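Local coordinates for protein diacylglycerol lipase (Aspergillus oryzae, PDB 5XK2) that probably hydrolyses the ester bonds of mono- and diacylglycerols, as a class 3 lipase of the alpha/beta-hydrolase fold, at residues K186-A189 and E190-N194; N96-D100 and A101-Q105; L42-S45 and V46-P50. All coordinates share one frame; numbering follows the deposited sequence.

Interaction 1: K186-A189 and E190-N194; sequences KPLA and EFITN
Glu190 runs back along the first turn of helix 186-195 to meet Lys186, four residues earlier. Its CG stands beside its own backbone N (chi1 -60°), and the chain is extended beyond it. Glu190 CG therefore passes 3.2 Å from Lys186 O. The carboxylate then touches the aliphatic part of the lysine, with Glu190 OE2 3.3 Å from Lys186 CG. The two side chains cross obliquely. The charged ends do not meet: Lys186 NZ and Glu190 OE2 are 4.9 Å apart. This is no salt bridge, though opposite charges at that distance probably attract weakly. The acid lies near the helix start, where the helix dipole would probably suit a negative charge.

Ala189 works mainly through its carbonyl. Ala189 O accepts two bonds from Thr193, from Thr193 N at 3.0 Å and Thr193 OG1 at 2.7 Å. The two donors come from opposite faces of the carbonyl plane. Thr193 OG1 is placed beside its backbone N (chi1 -66°), within easy reach of this oxygen, and it also bonds to Ser222 N. The methyl group of Ala189 packs on Val219.

Leu188 belongs to the buried side, with Ile192. Its O accepts the N-H of Ile192, 2.9 Å from Leu188 O to Ile192 N. Its side chain also packs on Ile192, with Leu188 CG 3.9 Å from Ile192 CD1. Leu188 CD1 approaches Phe191 CD2 obliquely at 4.2 Å. Leu188 and Ile192 both face helix 154-168, on Leu161 and Ala164 respectively.

These are i to i+3 and i to i+4 contacts of an amphipathic alpha-helix, with an apolar strip inward and charges outward. Helix 186-195 is the crossover helix of a beta-alpha-beta unit between strands 173-178 and 198-203.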
loop_
_atom_site.group_PDB
_atom_site.type_symbol
_atom_site.label_atom_id
_atom_site.label_comp_id
_atom_site.label_asym_id
_atom_site.label_seq_id
_atom_site.Cartn_x
_atom_site.Cartn_y
_atom_site.Cartn_z
ATOM N N LYS A 186 23.707 11.687 -5.639
ATOM C CA LYS A 186 23.955 13.134 -5.639
ATOM C C LYS A 186 24.443 13.656 -7.007
ATOM O O LYS A 186 23.907 14.649 -7.494
ATOM C CB LYS A 186 24.937 13.551 -4.510
ATOM C CG LYS A 186 24.808 15.048 -4.164
ATOM C CD LYS A 186 25.565 15.433 -2.881
ATOM C CE LYS A 186 25.102 16.796 -2.359
ATOM N NZ LYS A 186 25.635 17.093 -0.993
ATOM N N PRO A 187 25.446 13.003 -7.644
ATOM C CA PRO A 187 25.872 13.516 -8.958
ATOM C C PRO A 187 24.730 13.575 -9.978
ATOM O O PRO A 187 24.627 14.563 -10.713
ATOM C CB PRO A 187 26.943 12.498 -9.405
ATOM C CG PRO A 187 27.471 11.951 -8.143
ATOM C CD PRO A 187 26.320 11.905 -7.180
ATOM N N LEU A 188 23.864 12.569 -9.998
ATOM C CA LEU A 188 22.753 12.599 -10.956
ATOM C C LEU A 188 21.734 13.669 -10.584
ATOM O O LEU A 188 21.194 14.358 -11.454
ATOM C CB LEU A 188 22.075 11.234 -11.055
ATOM C CG LEU A 188 20.890 11.181 -12.025
ATOM C CD1 LEU A 188 21.313 11.659 -13.427
ATOM C CD2 LEU A 188 20.277 9.760 -12.106
ATOM N N ALA A 189 21.460 13.824 -9.294
ATOM C CA ALA A 189 20.507 14.868 -8.911
ATOM C C ALA A 189 21.038 16.250 -9.264
ATOM O O ALA A 189 20.277 17.095 -9.709
ATOM C CB ALA A 189 20.182 14.794 -7.433
ATOM N N GLU A 190 22.347 16.475 -9.104
ATOM C CA GLU A 190 22.920 17.770 -9.497
ATOM C C GLU A 190 22.840 17.973 -11.006
ATOM O O GLU A 190 22.525 19.060 -11.487
ATOM C CB GLU A 190 24.386 17.895 -9.027
ATOM C CG GLU A 190 24.507 17.785 -7.497
ATOM C CD GLU A 190 25.940 17.908 -6.989
ATOM O OE1 GLU A 190 26.819 18.340 -7.765
ATOM O OE2 GLU A 190 26.161 17.564 -5.807
ATOM N N PHE A 191 23.121 16.917 -11.760
ATOM C CA PHE A 191 23.010 16.989 -13.214
ATOM C C PHE A 191 21.593 17.358 -13.665
ATOM O O PHE A 191 21.414 18.278 -14.476
ATOM C CB PHE A 191 23.438 15.649 -13.823
ATOM C CG PHE A 191 23.383 15.610 -15.326
ATOM C CD1 PHE A 191 24.278 16.341 -16.090
ATOM C CD2 PHE A 191 22.448 14.821 -15.971
ATOM C CE1 PHE A 191 24.234 16.287 -17.484
ATOM C CE2 PHE A 191 22.391 14.768 -17.363
ATOM C CZ PHE A 191 23.278 15.501 -18.118
ATOM N N ILE A 192 20.592 16.656 -13.135
ATOM C CA ILE A 192 19.209 16.906 -13.553
ATOM C C ILE A 192 18.779 18.317 -13.150
ATOM O O ILE A 192 18.197 19.059 -13.936
ATOM C CB ILE A 192 18.253 15.856 -12.963
ATOM C CG1 ILE A 192 18.640 14.459 -13.476
ATOM C CG2 ILE A 192 16.798 16.225 -13.299
ATOM C CD1 ILE A 192 17.793 13.334 -12.886
ATOM N N THR A 193 19.097 18.690 -11.913
ATOM C CA THR A 193 18.779 20.016 -11.397
ATOM C C THR A 193 19.305 21.114 -12.318
ATOM O O THR A 193 18.606 22.070 -12.647
ATOM C CB THR A 193 19.379 20.173 -9.972
ATOM O OG1 THR A 193 18.707 19.257 -9.102
ATOM C CG2 THR A 193 19.242 21.614 -9.433
ATOM N N ASN A 194 20.561 20.978 -12.743
ATOM C CA ASN A 194 21.140 22.035 -13.543
ATOM C C ASN A 194 20.748 21.978 -15.020
ATOM O O ASN A 194 21.069 22.889 -15.779
ATOM C CB ASN A 194 22.656 22.024 -13.362
ATOM C CG ASN A 194 23.045 22.604 -12.015
ATOM O OD1 ASN A 194 22.718 23.740 -11.734
ATOM N ND2 ASN A 194 23.714 21.822 -11.184
#

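Interaction 2: N96-D100 and A101-Q105; sequences NWVTD and ATFPQ
Phe103 turns the edge of its ring to the face of Trp97. This is a T-shaped (edge-to-face) stack, and it spans the type I beta turn Val98-Ala101 where helix 94-98 gives way to a loop. The ring planes stand at 64°. One atom does the touching: Phe103 CE1 lies over the indole, toward its rim, 3.6 Å from Trp97 NE1 and equally close to Trp97 CE2. With Trp97 CG opposite its backbone N (chi1 180°) and Phe103 CG beside its own N, the two rings are brought together. Phe103 CZ points on toward the backbone of Val98, near Val98 CA at 4.3 Å.

The Trp97 ring also meets Phe120, and lies near, without touching, the probable Ser-His-Asp triad. Phe103 packs on Leu263 of the second subunit.

The turn is closed by Ala101 N, 2.8 Å from Val98 O. The N-H comes from above the carbonyl plane, and the bond is bent to 132°. Ala101 has positive phi, which takes the chain out of the helical path.

On the outer side, Thr102 holds its methyl between its own backbone N and carbonyl carbon. This brings Thr102 CG2 to 3.5 Å from Asp100 CB, an apolar touch between two exposed residues. A water joins the chain just before the turn to the chain just after it. It lies over one face of the Phe103 ring, toward the rim, and donates to both Trp97 O and Thr102 O, its oxygen 2.9 Å from each.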
loop_
_atom_site.group_PDB
_atom_site.type_symbol
_atom_site.label_atom_id
_atom_site.label_comp_id
_atom_site.label_asym_id
_atom_site.label_seq_id
_atom_site.Cartn_x
_atom_site.Cartn_y
_atom_site.Cartn_z
ATOM N N ASN A 96 3.971 -3.199 -2.406
ATOM C CA ASN A 96 4.886 -4.016 -3.194
ATOM C C ASN A 96 6.187 -3.281 -3.483
ATOM O O ASN A 96 7.263 -3.881 -3.531
ATOM C CB ASN A 96 4.221 -4.464 -4.493
ATOM C CG ASN A 96 3.215 -5.585 -4.269
ATOM O OD1 ASN A 96 2.986 -6.016 -3.133
ATOM N ND2 ASN A 96 2.602 -6.056 -5.350
ATOM N N TRP A 97 6.086 -1.967 -3.650
ATOM C CA TRP A 97 7.256 -1.143 -3.918
ATOM C C TRP A 97 8.231 -1.157 -2.732
ATOM O O TRP A 97 9.446 -1.222 -2.914
ATOM C CB TRP A 97 6.803 0.286 -4.229
ATOM C CG TRP A 97 7.897 1.229 -4.517
ATOM C CD1 TRP A 97 8.876 1.082 -5.446
ATOM C CD2 TRP A 97 8.120 2.504 -3.891
ATOM N NE1 TRP A 97 9.706 2.176 -5.433
ATOM C CE2 TRP A 97 9.264 3.062 -4.487
ATOM C CE3 TRP A 97 7.465 3.220 -2.880
ATOM C CZ2 TRP A 97 9.779 4.302 -4.105
ATOM C CZ3 TRP A 97 7.978 4.454 -2.502
ATOM C CH2 TRP A 97 9.121 4.982 -3.113
ATOM N N VAL A 98 7.693 -1.075 -1.516
ATOM C CA VAL A 98 8.557 -0.985 -0.341
ATOM C C VAL A 98 8.856 -2.299 0.383
ATOM O O VAL A 98 9.765 -2.326 1.215
ATOM C CB VAL A 98 7.968 -0.002 0.721
ATOM C CG1 VAL A 98 7.750 1.379 0.116
ATOM C CG2 VAL A 98 6.677 -0.543 1.321
ATOM N N THR A 99 8.145 -3.384 0.068
ATOM C CA THR A 99 8.210 -4.584 0.921
ATOM C C THR A 99 9.614 -5.209 1.004
ATOM O O THR A 99 10.006 -5.694 2.067
ATOM C CB THR A 99 7.181 -5.637 0.469
ATOM O OG1 THR A 99 5.882 -5.223 0.910
ATOM C CG2 THR A 99 7.462 -7.006 1.089
ATOM N N ASP A 100 10.385 -5.158 -0.079
ATOM C CA ASP A 100 11.781 -5.616 -0.040
ATOM C C ASP A 100 12.708 -4.728 0.803
ATOM O O ASP A 100 13.759 -5.180 1.272
ATOM C CB ASP A 100 12.347 -5.699 -1.452
ATOM C CG ASP A 100 11.945 -6.962 -2.166
ATOM O OD1 ASP A 100 11.397 -7.873 -1.509
ATOM O OD2 ASP A 100 12.181 -7.043 -3.390
ATOM N N ALA A 101 12.327 -3.460 0.949
ATOM C CA ALA A 101 13.075 -2.479 1.728
ATOM C C ALA A 101 14.478 -2.286 1.158
ATOM O O ALA A 101 15.389 -1.863 1.871
ATOM C CB ALA A 101 13.146 -2.892 3.198
ATOM N N THR A 102 14.635 -2.597 -0.128
ATOM C CA THR A 102 15.910 -2.434 -0.822
ATOM C C THR A 102 15.669 -1.682 -2.125
ATOM O O THR A 102 14.675 -1.925 -2.803
ATOM C CB THR A 102 16.594 -3.799 -1.108
ATOM O OG1 THR A 102 17.795 -3.592 -1.856
ATOM C CG2 THR A 102 15.681 -4.719 -1.890
ATOM N N PHE A 103 16.562 -0.753 -2.456
ATOM C CA PHE A 103 16.398 0.086 -3.646
ATOM C C PHE A 103 17.745 0.224 -4.356
ATOM O O PHE A 103 18.404 1.261 -4.262
ATOM C CB PHE A 103 15.862 1.479 -3.274
ATOM C CG PHE A 103 14.482 1.468 -2.634
ATOM C CD1 PHE A 103 13.333 1.468 -3.413
ATOM C CD2 PHE A 103 14.351 1.477 -1.259
ATOM C CE1 PHE A 103 12.067 1.466 -2.817
ATOM C CE2 PHE A 103 13.092 1.472 -0.663
ATOM C CZ PHE A 103 11.957 1.477 -1.449
ATOM N N PRO A 104 18.179 -0.838 -5.048
ATOM C CA PRO A 104 19.492 -0.806 -5.703
ATOM C C PRO A 104 19.603 0.257 -6.782
ATOM O O PRO A 104 18.613 0.582 -7.451
ATOM C CB PRO A 104 19.614 -2.202 -6.314
ATOM C CG PRO A 104 18.217 -2.690 -6.439
ATOM C CD PRO A 104 17.477 -2.112 -5.269
ATOM N N GLN A 105 20.830 0.759 -6.952
ATOM C CA GLN A 105 21.153 1.771 -7.952
ATOM C C GLN A 105 21.761 1.139 -9.198
ATOM O O GLN A 105 22.323 0.040 -9.142
ATOM C CB GLN A 105 22.119 2.811 -7.385
ATOM C CG GLN A 105 21.507 3.588 -6.229
ATOM C CD GLN A 105 22.373 4.716 -5.772
ATOM O OE1 GLN A 105 23.584 4.698 -5.968
ATOM N NE2 GLN A 105 21.759 5.716 -5.151
HETATM O O HOH W 1 11.942 -2.172 -1.850
#

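Interaction 3: L42-S45 and V46-P50; sequences LNCS and VGNCP
The Cys44-Cys49 disulfide closes a short loop in front of helix 50-55, in the N-terminal region of the lipase. The sulfurs are bonded at 2.0 Å, Cys44 SG to Cys49 SG, with chi3 at 105°. Both side chains point across the loop toward each other, but they start differently. Cys44 SG lies opposite its carbonyl carbon, while Cys49 SG is tucked between its backbone N and carbonyl carbon (chi1 67°).

Between the cysteines the chain makes a type I beta turn, Cys44 to Gly47, and Cys49 then stands at the N-cap position of the helix. The turn bond runs from Gly47 N to Cys44 O, at 2.9 Å. Its donor lies well above the carbonyl plane. Gly47 closes the turn with positive phi, and the chain then turns back toward Cys49. A water accepts from Cys49 N at 2.9 Å and donates only weakly to Cys44 O.

Asn48 lies against the disulfide. Asn48 OD1 meets Cys44 CB at 3.4 Å and is buried with no hydrogen-bond partner in the model. Its ND2 is held by His274 O, which helps to set how the amide is turned. Glu53 of helix 50-55 takes the N-H of Cys44. A second disulfide, Cys30-Cys278, is close by: Cys44 packs on Cys30, and Val46 on Cys278.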
loop_
_atom_site.group_PDB
_atom_site.type_symbol
_atom_site.label_atom_id
_atom_site.label_comp_id
_atom_site.label_asym_id
_atom_site.label_seq_id
_atom_site.Cartn_x
_atom_site.Cartn_y
_atom_site.Cartn_z
ATOM N N LEU A 42 -8.133 12.071 -24.715
ATOM C CA LEU A 42 -7.934 11.862 -23.288
ATOM C C LEU A 42 -9.214 12.216 -22.551
ATOM O O LEU A 42 -9.826 13.230 -22.833
ATOM C CB LEU A 42 -6.784 12.727 -22.766
ATOM C CG LEU A 42 -5.371 12.272 -23.138
ATOM C CD1 LEU A 42 -4.397 13.330 -22.658
ATOM C CD2 LEU A 42 -5.022 10.918 -22.510
ATOM N N ASN A 43 -9.637 11.362 -21.637
ATOM C CA ASN A 43 -10.768 11.743 -20.796
ATOM C C ASN A 43 -10.724 10.971 -19.497
ATOM O O ASN A 43 -10.212 9.849 -19.444
ATOM C CB ASN A 43 -12.091 11.533 -21.537
ATOM C CG ASN A 43 -12.387 10.093 -21.803
ATOM O OD1 ASN A 43 -13.106 9.441 -21.029
ATOM N ND2 ASN A 43 -11.839 9.567 -22.897
ATOM N N CYS A 44 -11.268 11.575 -18.440
ATOM C CA CYS A 44 -11.202 10.968 -17.120
ATOM C C CYS A 44 -12.613 10.771 -16.595
ATOM O O CYS A 44 -13.308 11.749 -16.340
ATOM C CB CYS A 44 -10.400 11.844 -16.152
ATOM S SG CYS A 44 -8.731 12.302 -16.838
ATOM N N SER A 45 -13.002 9.508 -16.455
ATOM C CA SER A 45 -14.348 9.125 -16.060
ATOM C C SER A 45 -14.775 9.752 -14.761
ATOM O O SER A 45 -15.952 10.071 -14.600
ATOM C CB SER A 45 -14.443 7.601 -15.934
ATOM O OG SER A 45 -14.253 7.002 -17.196
ATOM N N VAL A 46 -13.825 9.926 -13.843
ATOM C CA VAL A 46 -14.147 10.484 -12.520
ATOM C C VAL A 46 -14.145 12.022 -12.499
ATOM O O VAL A 46 -14.433 12.631 -11.469
ATOM C CB VAL A 46 -13.171 9.972 -11.446
ATOM C CG1 VAL A 46 -13.202 8.444 -11.403
ATOM C CG2 VAL A 46 -11.772 10.471 -11.728
ATOM N N GLY A 47 -13.804 12.646 -13.628
ATOM C CA GLY A 47 -13.972 14.080 -13.797
ATOM C C GLY A 47 -12.859 14.962 -13.271
ATOM O O GLY A 47 -13.082 16.134 -12.993
ATOM N N ASN A 48 -11.670 14.397 -13.088
ATOM C CA ASN A 48 -10.555 15.180 -12.551
ATOM C C ASN A 48 -9.555 15.668 -13.593
ATOM O O ASN A 48 -8.462 16.120 -13.212
ATOM C CB ASN A 48 -9.830 14.413 -11.432
ATOM C CG ASN A 48 -9.259 13.114 -11.889
ATOM O OD1 ASN A 48 -9.568 12.626 -12.981
ATOM N ND2 ASN A 48 -8.410 12.519 -11.049
ATOM N N CYS A 49 -9.867 15.534 -14.890
ATOM C CA CYS A 49 -9.043 16.280 -15.863
ATOM C C CYS A 49 -9.846 17.152 -16.830
ATOM O O CYS A 49 -9.664 17.088 -18.060
ATOM C CB CYS A 49 -8.142 15.301 -16.650
ATOM S SG CYS A 49 -8.930 14.110 -17.779
ATOM N N PRO A 50 -10.679 18.059 -16.280
ATOM C CA PRO A 50 -11.564 18.831 -17.145
ATOM C C PRO A 50 -10.823 19.745 -18.116
ATOM O O PRO A 50 -11.318 19.961 -19.216
ATOM C CB PRO A 50 -12.377 19.675 -16.158
ATOM C CG PRO A 50 -11.490 19.809 -14.946
ATOM C CD PRO A 50 -10.808 18.466 -14.861
HETATM O O HOH W 2 -12.214 15.014 -16.554
#

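In the fold
All three interactions are local and partly buried, and the contact centres lie 17 to 19 Å from the centre of the chain. Interaction 1 lies within a regular helix that connects two sheet strands, so repeated backbone bonds and apolar packing dominate. Interaction 2 follows a helix end. An aromatic pair and a water do the work there, and the second subunit reaches it. Interaction 3 is a loop just before a helix and relies on a covalent bond. Interactions 1 and 2 share the class 3 lipase range, with nearest atoms about 6 Å apart. Interaction 3 belongs to the N-terminal region, across the chain's centre from interaction 1, their centres about 34 Å apart.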